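Local coordinates for aminotransferase (Psychrobacter arcticus 273-4, PDB 3IF2), which binds pyridoxal 5'-phosphate and probably transfers amino groups between amino acids and keto acids, perhaps as a valine-pyruvate transaminase, at residues L343-K346 with L347-A351; S71-I74 with S75-N78; N221-T224 with D225-A229; F4-F7 with G8-F11. All blocks are in the same frame, centred on the assembly; numbering follows the deposited sequence. Where two conformers were deposited one is given.

From the N terminus, four local contacts follow one another in series; none nests in or crosses another, and none closes a long loop. Contact 4 starts helix 6-12 and lies against the second subunit. Contact 2 takes in helix 71-77 and the residue after it, also at the subunit interface, its centre about 37 Å from that of contact 4. Contact 3 caps helix 225-237 where a loop from strand 207-213 enters it, beside strands 183-190 and 242-245. Contact 1 forms the last turns of the long helix 324-351, packed on strand 367-372 and helix 423-441; its nearest atoms are about 13 Å from contact 3.

Contact 1 of 4, residues L343-K346 with L347-A351; sequences LAVK and LLKQA
A344 O receives the N-H of L348 at 2.9 Å, and the leucine's own side chain folds back beside the same oxygen, with CG 3.4 Å from A344 O. One turn is thus held by a backbone bond and lined by the side chain of its donor. The pattern recurs at the next step, where K349 N gives its hydrogen to V345 O at 2.9 Å and the CB and CG methylenes of K349 lie alongside that carbonyl. L347 N reaches L343 O in a straighter bond, 169° at the hydrogen, and Q350 N meets K346 O with a more bent N-H.

These i to i+4 bonds are the repeat of an alpha-helix, here the closing turns of helix 324-351, and they set side chains four apart on one flank. L343 and L347 meet there loosely, CG of L343 lying 4.4 Å from CD1 of L347. CG of L347 stands anti to the carbonyl carbon (chi1 -62°), which lays the branch back over L343 O; outside the turn this leucine packs on I427 and I430 of helix 423-441. L348 faces the sheet, touching L368 and L370. On the exposed side the chains of K346 and Q350 pass at a slant, while K349 NZ leads off to bond E184 O.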
ATOM      1  N   LEU A 343      28.033  18.342  13.817  1.00 35.62           N
ATOM      2  CA  LEU A 343      27.475  19.497  14.530  1.00 36.35           C
ATOM      3  C   LEU A 343      26.751  19.055  15.804  1.00 36.12           C
ATOM      4  O   LEU A 343      26.942  19.654  16.852  1.00 36.56           O
ATOM      5  CB  LEU A 343      26.486  20.231  13.623  1.00 37.77           C
ATOM      6  CG  LEU A 343      25.687  21.431  14.128  1.00 39.02           C
ATOM      7  CD1 LEU A 343      26.646  22.596  14.591  1.00 39.06           C
ATOM      8  CD2 LEU A 343      24.699  21.848  13.010  1.00 39.20           C
ATOM      9  N   ALA A 344      25.924  18.009  15.692  1.00 35.57           N
ATOM     10  CA  ALA A 344      25.177  17.463  16.828  1.00 34.54           C
ATOM     11  C   ALA A 344      26.117  16.934  17.924  1.00 34.10           C
ATOM     12  O   ALA A 344      25.900  17.235  19.097  1.00 33.37           O
ATOM     13  CB  ALA A 344      24.188  16.371  16.364  1.00 34.22           C
ATOM     14  N   VAL A 345      27.157  16.179  17.543  1.00 33.94           N
ATOM     15  CA  VAL A 345      28.158  15.648  18.509  1.00 33.88           C
ATOM     16  C   VAL A 345      28.868  16.784  19.273  1.00 34.91           C
ATOM     17  O   VAL A 345      29.040  16.688  20.494  1.00 34.69           O
ATOM     18  CB  VAL A 345      29.233  14.725  17.831  1.00 33.26           C
ATOM     19  CG1 VAL A 345      30.363  14.347  18.814  1.00 32.58           C
ATOM     20  CG2 VAL A 345      28.599  13.483  17.240  1.00 32.57           C
ATOM     21  N   LYS A 346      29.279  17.827  18.534  1.00 35.93           N
ATOM     22  CA  LYS A 346      29.931  19.038  19.078  1.00 36.71           C
ATOM     23  C   LYS A 346      29.036  19.586  20.189  1.00 35.95           C
ATOM     24  O   LYS A 346      29.477  19.696  21.345  1.00 35.86           O
ATOM     25  CB  LYS A 346      30.102  20.091  17.944  1.00 38.68           C
ATOM     26  CG  LYS A 346      30.703  21.504  18.210  1.00 39.48           C
ATOM     27  CD  LYS A 346      32.194  21.616  17.863  1.00 41.73           C
ATOM     28  CE  LYS A 346      32.594  23.043  17.383  1.00 42.74           C
ATOM     29  NZ  LYS A 346      32.187  24.138  18.320  1.00 43.54           N
ATOM     30  N   LEU A 347      27.772  19.855  19.832  1.00 34.55           N
ATOM     31  CA  LEU A 347      26.773  20.413  20.757  1.00 33.88           C
ATOM     32  C   LEU A 347      26.494  19.517  21.972  1.00 33.94           C
ATOM     33  O   LEU A 347      26.390  20.031  23.086  1.00 34.27           O
ATOM     34  CB  LEU A 347      25.467  20.749  20.033  1.00 32.78           C
ATOM     35  CG  LEU A 347      25.497  21.809  18.925  1.00 32.10           C
ATOM     36  CD1 LEU A 347      24.111  21.804  18.243  1.00 31.26           C
ATOM     37  CD2 LEU A 347      25.903  23.202  19.403  1.00 30.29           C
ATOM     38  N   LEU A 348      26.418  18.202  21.761  1.00 34.30           N
ATOM     39  CA  LEU A 348      26.192  17.237  22.863  1.00 35.18           C
ATOM     40  C   LEU A 348      27.375  17.233  23.831  1.00 35.64           C
ATOM     41  O   LEU A 348      27.169  17.211  25.042  1.00 35.31           O
ATOM     42  CB  LEU A 348      25.872  15.809  22.360  1.00 35.06           C
ATOM     43  CG  LEU A 348      24.499  15.587  21.718  1.00 35.01           C
ATOM     44  CD1 LEU A 348      24.443  14.250  21.046  1.00 35.63           C
ATOM     45  CD2 LEU A 348      23.386  15.685  22.732  1.00 35.11           C
ATOM     46  N   LYS A 349      28.595  17.287  23.295  1.00 36.74           N
ATOM     47  CA  LYS A 349      29.811  17.381  24.123  1.00 37.54           C
ATOM     48  C   LYS A 349      29.951  18.706  24.885  1.00 37.67           C
ATOM     49  O   LYS A 349      30.612  18.722  25.898  1.00 37.90           O
ATOM     50  CB  LYS A 349      31.087  17.031  23.335  1.00 38.14           C
ATOM     51  CG  LYS A 349      31.157  15.525  23.004  1.00 39.09           C
ATOM     52  CD  LYS A 349      32.542  15.051  22.574  1.00 39.76           C
ATOM     53  CE  LYS A 349      32.639  13.504  22.574  1.00 40.56           C
ATOM     54  NZ  LYS A 349      32.453  12.831  23.921  1.00 39.96           N
ATOM     55  N   GLN A 350      29.342  19.799  24.423  1.00 38.37           N
ATOM     56  CA  GLN A 350      29.337  21.069  25.195  1.00 38.50           C
ATOM     57  C   GLN A 350      28.333  20.995  26.338  1.00 38.35           C
ATOM     58  O   GLN A 350      28.597  21.521  27.407  1.00 38.56           O
ATOM     59  CB  GLN A 350      29.002  22.280  24.332  1.00 38.65           C
ATOM     60  CG  GLN A 350      30.103  22.642  23.383  1.00 39.64           C
ATOM     61  CD  GLN A 350      29.683  23.618  22.274  1.00 40.56           C
ATOM     62  OE1 GLN A 350      28.493  23.918  22.072  1.00 40.84           O
ATOM     63  NE2 GLN A 350      30.675  24.095  21.529  1.00 40.84           N
ATOM     64  N   ALA A 351      27.175  20.380  26.087  1.00 38.91           N
ATOM     65  CA  ALA A 351      26.107  20.222  27.092  1.00 38.76           C
ATOM     66  C   ALA A 351      26.493  19.197  28.191  1.00 38.78           C
ATOM     67  O   ALA A 351      26.571  19.529  29.370  1.00 38.30           O
ATOM     68  CB  ALA A 351      24.798  19.814  26.401  1.00 38.22           C
TER

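Contact 2 of 4, residues S71-I74 with S75-N78; sequences SAII and SMAN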
ATOM      1  N   SER A  71       5.052  11.702 -20.281  1.00 35.15           N
ATOM      2  CA  SER A  71       5.428  10.558 -19.409  1.00 35.52           C
ATOM      3  C   SER A  71       4.672  10.586 -18.079  1.00 34.62           C
ATOM      4  O   SER A  71       4.186   9.564 -17.622  1.00 34.24           O
ATOM      5  CB  SER A  71       6.948  10.526 -19.134  1.00 35.95           C
ATOM      6  OG  SER A  71       7.678  10.238 -20.303  1.00 35.43           O
ATOM      7  N   ALA A  72       4.570  11.782 -17.502  1.00 34.69           N
ATOM      8  CA  ALA A  72       3.813  12.028 -16.285  1.00 34.41           C
ATOM      9  C   ALA A  72       2.367  11.549 -16.443  1.00 34.59           C
ATOM     10  O   ALA A  72       1.879  10.811 -15.591  1.00 35.06           O
ATOM     11  CB  ALA A  72       3.871  13.506 -15.896  1.00 33.84           C
ATOM     12  N   ILE A  73       1.703  11.934 -17.537  1.00 34.34           N
ATOM     13  CA  ILE A  73       0.322  11.480 -17.799  1.00 33.53           C
ATOM     14  C   ILE A  73       0.211   9.954 -17.985  1.00 33.90           C
ATOM     15  O   ILE A  73      -0.685   9.324 -17.421  1.00 34.07           O
ATOM     16  CB  ILE A  73      -0.326  12.262 -19.009  1.00 33.46           C
ATOM     17  CG1 ILE A  73      -0.628  13.720 -18.602  1.00 33.92           C
ATOM     18  CG2 ILE A  73      -1.585  11.582 -19.521  1.00 33.07           C
ATOM     19  CD1 ILE A  73      -1.505  13.946 -17.329  1.00 32.87           C
ATOM     20  N   ILE A  74       1.129   9.366 -18.739  1.00 33.91           N
ATOM     21  CA  ILE A  74       1.095   7.923 -19.012  1.00 35.27           C
ATOM     22  C   ILE A  74       1.261   7.121 -17.705  1.00 36.59           C
ATOM     23  O   ILE A  74       0.548   6.125 -17.473  1.00 36.82           O
ATOM     24  CB  ILE A  74       2.148   7.526 -20.124  1.00 35.27           C
ATOM     25  CG1 ILE A  74       1.720   8.123 -21.488  1.00 35.09           C
ATOM     26  CG2 ILE A  74       2.296   6.019 -20.257  1.00 34.17           C
ATOM     27  CD1 ILE A  74       2.801   8.066 -22.571  1.00 35.08           C
ATOM     28  N   SER A  75       2.172   7.609 -16.861  1.00 37.03           N
ATOM     29  CA  SER A  75       2.485   7.040 -15.554  1.00 37.49           C
ATOM     30  C   SER A  75       1.257   7.161 -14.604  1.00 37.92           C
ATOM     31  O   SER A  75       0.858   6.191 -13.964  1.00 38.17           O
ATOM     32  CB  SER A  75       3.735   7.740 -15.028  1.00 38.16           C
ATOM     33  OG  SER A  75       4.196   7.159 -13.844  1.00 41.06           O
HETATM   34  N   MSE A  76       0.662   8.353 -14.532  1.00 37.30           N
HETATM   35  CA  MSE A  76      -0.619   8.587 -13.806  1.00 36.13           C
HETATM   36  C   MSE A  76      -1.845   7.764 -14.282  1.00 35.52           C
HETATM   37  O   MSE A  76      -2.646   7.289 -13.474  1.00 34.34           O
HETATM   38  CB  MSE A  76      -1.074  10.036 -14.045  1.00 36.11           C
HETATM   39  CG  MSE A  76      -0.829  10.984 -12.963  1.00 36.38           C
HETATM   40 SE   MSE A  76      -1.373  12.727 -13.591  0.75 33.21          SE
HETATM   41  CE  MSE A  76       0.450  13.116 -14.076  1.00 31.97           C
ATOM     42  N   ALA A  77      -2.018   7.724 -15.609  1.00 33.94           N
ATOM     43  CA  ALA A  77      -3.228   7.194 -16.256  1.00 32.93           C
ATOM     44  C   ALA A  77      -3.360   5.687 -16.384  1.00 32.14           C
ATOM     45  O   ALA A  77      -4.381   5.223 -16.878  1.00 32.70           O
ATOM     46  CB  ALA A  77      -3.426   7.854 -17.636  1.00 31.53           C
ATOM     47  N   ASN A  78      -2.349   4.938 -15.948  1.00 31.97           N
ATOM     48  CA  ASN A  78      -2.304   3.479 -16.087  1.00 31.52           C
ATOM     49  C   ASN A  78      -1.778   2.758 -14.844  1.00 31.84           C
ATOM     50  O   ASN A  78      -0.825   3.233 -14.189  1.00 31.15           O
ATOM     51  CB  ASN A  78      -1.376   3.113 -17.240  1.00 31.13           C
ATOM     52  CG  ASN A  78      -1.860   3.624 -18.559  1.00 30.92           C
ATOM     53  OD1 ASN A  78      -2.679   2.978 -19.205  1.00 32.11           O
ATOM     54  ND2 ASN A  78      -1.339   4.773 -18.989  1.00 29.85           N
TER
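I74 and N78 meet through a side-chain-to-backbone bond: the amide ND2 of N78 donates to I74 O at 2.8 Å. The N-H is almost perfectly straight, 178°, and lands in the carbonyl plane on a lone pair of I74 O, with the oxygen in turn lying in the plane of the N78 amide. Such alignment fixes the rotation of the amide. CG of N78 stands anti to its carbonyl carbon (chi1 -63°), which turns the amide back to the carbonyl of I74 near the C-terminal end of the helix, its chain side by side with that of I74.

S75, the next residue along, is gripped through its backbone, S75 N reaching S71 O at 2.9 Å, while its CB rests 3.2 Å from the same oxygen. M76, a selenomethionine, bonds A72 O through its N. Its chain bends at the selenium, and the methyl CE swings back to lie 3.9 Å from both CB of A72 and CD1 of I73, so the apolar end is tucked against the preceding turn. A77 N completes the series on I73 O.

This one short helix, 71-77, is wedged between two bodies. A72 and S75 rest on F311, and S75 also on A314, of helix 311-321; on the partner side M76 packs on M282, and I73 on N49, of the second subunit, whose N41 bonds A77 O.

Contact 3 of 4, residues N221-T224 with D225-A229; sequences NVLT and DEEMA
T224 and E227 exchange hydrogen bonds in both directions, the reciprocal pair that defines a capping box at the start of a helix. T224 OG1 accepts from E227 N at 3.0 Å, and E227 OE1 accepts from T224 N at 3.1 Å, on the anti side of the carboxylate and 27° out of its plane. The hydroxyl can reach because OG1 sits between its backbone N and carbonyl carbon (chi1 77°). A further backbone bond, M228 N to T224 O at 2.9 Å, begins the regular helical pattern.

Water is the second polar link: one molecule donates to E227 OE1 at 2.6 Å and accepts from N221 ND2, tying the loop to the cap. With OE2 bonded to V191 N, both carboxylate oxygens are engaged. With E227 cut back to an alanine, T224 N, the water and V191 N would probably all lose their acceptor, and the loop before the helix would be freer to move.

Apolar contact falls to L223, whose CB lies 3.7 Å from the selenium of M228, a selenomethionine, the two chains crossing at about a right angle.

The cap stands where the loop after strand 207-213 enters helix 225-237. T224 leans on K188 and E227 on R190, both of strand 183-190, while M228 packs against L242 and I244 of strand 242-245.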
ATOM      1  N   ASN A 221      24.474   2.238  13.568  1.00 35.96           N
ATOM      2  CA  ASN A 221      25.452   1.166  13.474  1.00 35.86           C
ATOM      3  C   ASN A 221      25.468   0.547  12.084  1.00 35.63           C
ATOM      4  O   ASN A 221      24.402   0.328  11.490  1.00 35.30           O
ATOM      5  CB  ASN A 221      25.139   0.031  14.480  1.00 35.96           C
ATOM      6  CG  ASN A 221      26.257  -1.018  14.549  1.00 35.93           C
ATOM      7  OD1 ASN A 221      27.422  -0.679  14.748  1.00 36.51           O
ATOM      8  ND2 ASN A 221      25.907  -2.279  14.371  1.00 35.97           N
ATOM      9  N   VAL A 222      26.671   0.246  11.595  1.00 35.04           N
ATOM     10  CA  VAL A 222      26.858  -0.467  10.340  1.00 35.33           C
ATOM     11  C   VAL A 222      27.503  -1.791  10.701  1.00 35.97           C
ATOM     12  O   VAL A 222      28.645  -1.818  11.177  1.00 37.13           O
ATOM     13  CB  VAL A 222      27.704   0.327   9.327  1.00 34.66           C
ATOM     14  CG1 VAL A 222      27.994  -0.503   8.058  1.00 33.77           C
ATOM     15  CG2 VAL A 222      26.979   1.597   8.971  1.00 33.94           C
ATOM     16  N   LEU A 223      26.755  -2.881  10.512  1.00 36.91           N
ATOM     17  CA  LEU A 223      27.269  -4.242  10.719  1.00 37.67           C
ATOM     18  C   LEU A 223      28.425  -4.399   9.739  1.00 37.18           C
ATOM     19  O   LEU A 223      28.313  -4.025   8.585  1.00 37.74           O
ATOM     20  CB  LEU A 223      26.190  -5.308  10.474  1.00 38.06           C
ATOM     21  CG  LEU A 223      25.010  -5.327  11.461  1.00 38.31           C
ATOM     22  CD1 LEU A 223      23.806  -6.085  10.887  1.00 38.01           C
ATOM     23  CD2 LEU A 223      25.429  -5.905  12.807  1.00 38.30           C
ATOM     24  N   THR A 224      29.534  -4.933  10.230  1.00 37.96           N
ATOM     25  CA  THR A 224      30.788  -5.048   9.472  1.00 37.40           C
ATOM     26  C   THR A 224      30.702  -6.085   8.354  1.00 37.76           C
ATOM     27  O   THR A 224      29.924  -7.037   8.437  1.00 37.96           O
ATOM     28  CB  THR A 224      32.017  -5.405  10.401  1.00 36.54           C
ATOM     29  OG1 THR A 224      32.000  -6.792  10.750  1.00 36.33           O
ATOM     30  CG2 THR A 224      32.046  -4.548  11.682  1.00 36.13           C
ATOM     31  N   ASP A 225      31.515  -5.894   7.320  1.00 38.78           N
ATOM     32  CA  ASP A 225      31.627  -6.875   6.228  1.00 40.10           C
ATOM     33  C   ASP A 225      31.825  -8.316   6.751  1.00 39.99           C
ATOM     34  O   ASP A 225      31.160  -9.246   6.258  1.00 40.04           O
ATOM     35  CB  ASP A 225      32.755  -6.490   5.246  1.00 40.41           C
ATOM     36  CG  ASP A 225      32.386  -5.311   4.335  1.00 40.99           C
ATOM     37  OD1 ASP A 225      31.185  -4.918   4.240  1.00 40.67           O
ATOM     38  OD2 ASP A 225      33.320  -4.792   3.675  1.00 41.65           O
ATOM     39  N   GLU A 226      32.681  -8.466   7.772  1.00 40.04           N
ATOM     40  CA  GLU A 226      32.944  -9.780   8.389  0.50 39.98           C
ATOM     41  C   GLU A 226      31.693 -10.303   9.117  1.00 39.96           C
ATOM     42  O   GLU A 226      31.379 -11.497   9.040  1.00 39.36           O
ATOM     43  CB  GLU A 226      34.136  -9.727   9.348  0.50 39.80           C
ATOM     44  CG  GLU A 226      34.660 -11.106   9.751  0.50 39.64           C
ATOM     45  CD  GLU A 226      35.759 -11.030  10.780  0.50 39.26           C
ATOM     46  OE1 GLU A 226      35.977  -9.939  11.348  0.50 39.03           O
ATOM     47  OE2 GLU A 226      36.392 -12.070  11.028  0.50 38.83           O
ATOM     48  N   GLU A 227      30.973  -9.407   9.802  1.00 39.53           N
ATOM     49  CA  GLU A 227      29.717  -9.779  10.491  1.00 38.84           C
ATOM     50  C   GLU A 227      28.633 -10.240   9.489  1.00 37.83           C
ATOM     51  O   GLU A 227      27.942 -11.253   9.741  1.00 37.76           O
ATOM     52  CB  GLU A 227      29.190  -8.642  11.386  1.00 39.24           C
ATOM     53  CG  GLU A 227      29.965  -8.456  12.709  1.00 39.09           C
ATOM     54  CD  GLU A 227      29.518  -7.244  13.525  1.00 39.37           C
ATOM     55  OE1 GLU A 227      28.995  -6.266  12.958  1.00 38.73           O
ATOM     56  OE2 GLU A 227      29.721  -7.258  14.759  1.00 40.77           O
HETATM   57  N   MSE A 228      28.516  -9.534   8.358  1.00 35.65           N
HETATM   58  CA  MSE A 228      27.560  -9.915   7.295  1.00 34.72           C
HETATM   59  C   MSE A 228      27.881 -11.250   6.609  1.00 35.00           C
HETATM   60  O   MSE A 228      26.957 -12.012   6.276  1.00 35.44           O
HETATM   61  CB  MSE A 228      27.433  -8.820   6.233  1.00 33.04           C
HETATM   62  CG  MSE A 228      26.846  -7.504   6.740  1.00 32.67           C
HETATM   63 SE   MSE A 228      25.142  -7.572   7.694  0.75 29.50          SE
HETATM   64  CE  MSE A 228      24.210  -8.695   6.412  1.00 30.45           C
ATOM     65  N   ALA A 229      29.171 -11.515   6.379  1.00 34.93           N
ATOM     66  CA  ALA A 229      29.608 -12.772   5.761  1.00 35.47           C
ATOM     67  C   ALA A 229      29.213 -13.966   6.630  1.00 35.65           C
ATOM     68  O   ALA A 229      28.696 -14.963   6.132  1.00 36.36           O
ATOM     69  CB  ALA A 229      31.113 -12.773   5.532  1.00 35.25           C
TER
HETATM   70  O   HOH W   1      28.364  -4.095  14.254  1.00 35.63           O

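Contact 4 of 4, residues F4-F7 with G8-F11; sequences FSKF and GQKF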
ATOM      1  N   PHE A   4     -15.291  -5.536  15.918  1.00 36.37           N
ATOM      2  CA  PHE A   4     -14.198  -5.932  15.053  1.00 36.54           C
ATOM      3  C   PHE A   4     -13.748  -7.367  15.263  1.00 35.01           C
ATOM      4  O   PHE A   4     -13.975  -7.961  16.309  1.00 34.93           O
ATOM      5  CB  PHE A   4     -12.969  -5.045  15.279  1.00 37.80           C
ATOM      6  CG  PHE A   4     -13.178  -3.566  15.039  1.00 39.53           C
ATOM      7  CD1 PHE A   4     -14.115  -3.057  14.113  1.00 40.14           C
ATOM      8  CD2 PHE A   4     -12.291  -2.665  15.644  1.00 40.65           C
ATOM      9  CE1 PHE A   4     -14.225  -1.673  13.884  1.00 40.35           C
ATOM     10  CE2 PHE A   4     -12.379  -1.274  15.409  1.00 40.74           C
ATOM     11  CZ  PHE A   4     -13.354  -0.781  14.531  1.00 40.78           C
ATOM     12  N   SER A   5     -13.053  -7.888  14.253  1.00 33.95           N
ATOM     13  CA  SER A   5     -12.464  -9.220  14.278  1.00 33.39           C
ATOM     14  C   SER A   5     -11.239  -9.195  15.191  1.00 34.19           C
ATOM     15  O   SER A   5     -10.894  -8.146  15.740  1.00 34.17           O
ATOM     16  CB  SER A   5     -12.040  -9.629  12.866  1.00 32.65           C
ATOM     17  OG  SER A   5     -10.961  -8.835  12.400  1.00 31.29           O
ATOM     18  N   LYS A   6     -10.577 -10.340  15.351  1.00 35.10           N
ATOM     19  CA  LYS A   6      -9.370 -10.407  16.180  1.00 36.13           C
ATOM     20  C   LYS A   6      -8.265  -9.625  15.493  1.00 36.50           C
ATOM     21  O   LYS A   6      -7.588  -8.820  16.140  1.00 37.12           O
ATOM     22  CB  LYS A   6      -8.986 -11.852  16.556  1.00 37.29           C
ATOM     23  CG  LYS A   6     -10.053 -12.487  17.503  1.00 39.25           C
ATOM     24  CD  LYS A   6      -9.588 -13.702  18.359  1.00 40.74           C
ATOM     25  CE  LYS A   6      -9.184 -14.931  17.536  1.00 41.88           C
ATOM     26  NZ  LYS A   6      -9.140 -16.173  18.397  1.00 42.72           N
ATOM     27  N   PHE A   7      -8.126  -9.822  14.180  1.00 36.22           N
ATOM     28  CA  PHE A   7      -7.173  -9.068  13.359  1.00 36.31           C
ATOM     29  C   PHE A   7      -7.349  -7.571  13.619  1.00 36.32           C
ATOM     30  O   PHE A   7      -6.406  -6.895  13.944  1.00 35.05           O
ATOM     31  CB  PHE A   7      -7.391  -9.378  11.867  1.00 36.17           C
ATOM     32  CG  PHE A   7      -6.455  -8.649  10.946  1.00 36.15           C
ATOM     33  CD1 PHE A   7      -5.152  -9.104  10.754  1.00 36.50           C
ATOM     34  CD2 PHE A   7      -6.870  -7.503  10.262  1.00 36.01           C
ATOM     35  CE1 PHE A   7      -4.266  -8.414   9.888  1.00 36.65           C
ATOM     36  CE2 PHE A   7      -6.003  -6.817   9.396  1.00 35.71           C
ATOM     37  CZ  PHE A   7      -4.702  -7.272   9.209  1.00 35.80           C
ATOM     38  N   GLY A   8      -8.585  -7.095  13.518  1.00 37.35           N
ATOM     39  CA  GLY A   8      -8.926  -5.704  13.791  1.00 38.04           C
ATOM     40  C   GLY A   8      -8.583  -5.239  15.194  1.00 38.64           C
ATOM     41  O   GLY A   8      -8.025  -4.154  15.361  1.00 38.47           O
ATOM     42  N   GLN A   9      -8.901  -6.064  16.195  1.00 39.69           N
ATOM     43  CA  GLN A   9      -8.591  -5.749  17.607  1.00 40.65           C
ATOM     44  C   GLN A   9      -7.090  -5.551  17.849  1.00 41.62           C
ATOM     45  O   GLN A   9      -6.733  -4.796  18.717  1.00 41.60           O
ATOM     46  CB  GLN A   9      -9.221  -6.769  18.583  1.00 39.87           C
ATOM     47  CG  GLN A   9     -10.720  -6.587  18.716  1.00 40.00           C
ATOM     48  CD  GLN A   9     -11.460  -7.724  19.451  1.00 40.65           C
ATOM     49  OE1 GLN A   9     -11.108  -8.911  19.368  1.00 39.76           O
ATOM     50  NE2 GLN A   9     -12.537  -7.349  20.136  1.00 40.91           N
ATOM     51  N   LYS A  10      -6.232  -6.205  17.068  1.00 44.23           N
ATOM     52  CA  LYS A  10      -4.771  -5.991  17.139  1.00 47.23           C
ATOM     53  C   LYS A  10      -4.347  -4.532  16.783  1.00 49.15           C
ATOM     54  O   LYS A  10      -3.384  -4.023  17.359  1.00 49.83           O
ATOM     55  CB  LYS A  10      -4.041  -7.020  16.250  1.00 47.91           C
ATOM     56  CG  LYS A  10      -2.532  -6.932  16.228  1.00 48.44           C
ATOM     57  CD  LYS A  10      -1.909  -8.141  15.540  1.00 48.64           C
ATOM     58  CE  LYS A  10      -0.384  -8.003  15.547  1.00 48.94           C
ATOM     59  NZ  LYS A  10       0.100  -6.909  14.647  1.00 47.44           N
ATOM     60  N   PHE A  11      -5.080  -3.880  15.871  1.00 50.83           N
ATOM     61  CA  PHE A  11      -4.829  -2.488  15.457  1.00 52.20           C
ATOM     62  C   PHE A  11      -5.651  -1.436  16.235  1.00 54.44           C
ATOM     63  O   PHE A  11      -5.340  -0.253  16.146  1.00 56.81           O
ATOM     64  CB  PHE A  11      -5.024  -2.342  13.940  1.00 52.20           C
ATOM     65  CG  PHE A  11      -4.177  -3.294  13.145  1.00 52.03           C
ATOM     66  CD1 PHE A  11      -2.842  -3.003  12.865  1.00 52.23           C
ATOM     67  CD2 PHE A  11      -4.687  -4.500  12.729  1.00 51.82           C
ATOM     68  CE1 PHE A  11      -2.042  -3.909  12.162  1.00 52.29           C
ATOM     69  CE2 PHE A  11      -3.896  -5.414  12.037  1.00 52.17           C
ATOM     70  CZ  PHE A  11      -2.572  -5.115  11.746  1.00 52.33           C
TER
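The ring of F7 takes the edge of F11 over one face in a T-shaped (edge-to-face) pair: F11 CE2 stands 3.5 Å above the F7 plane, displaced toward the rim, and is nearest CZ. The centroids are 5.0 Å apart and the planes meet at 60°, a tilt short of a right angle. Beside CE2, the ring carbon F11 CD2 comes 3.2 Å from the backbone oxygen F7 O. F7 reaches its neighbour because CG lies anti to the backbone N (chi1 -180°), while F11, four residues on, turns its CB back toward the preceding turn. Were F7 an alanine, the edge of F11 would lose the face it rests on, and that ring is likely to be freer to turn.

Polar bonds begin the helix. S5 is its N-cap, and S5 OG accepts from G8 N at 3.2 Å in a nearly straight line, 171°. S5 O takes Q9 N at 2.9 Å, and CG of Q9 lies close to that same oxygen. K10 N divides its hydrogen between K6 O at 3.1 Å and, weakly, F7 O. G8, with no side chain, brings its CA to 4.4 Å from CB of F4.

S5 OG also bonds N124 O of the second subunit, where F4 packs on L125 and F7 on N124. Since the serine hydroxyl accepts from G8 N while bonding a carbonyl across the interface, the same group serves the start of helix 6-12 and the dimer interface, and the two are probably coupled.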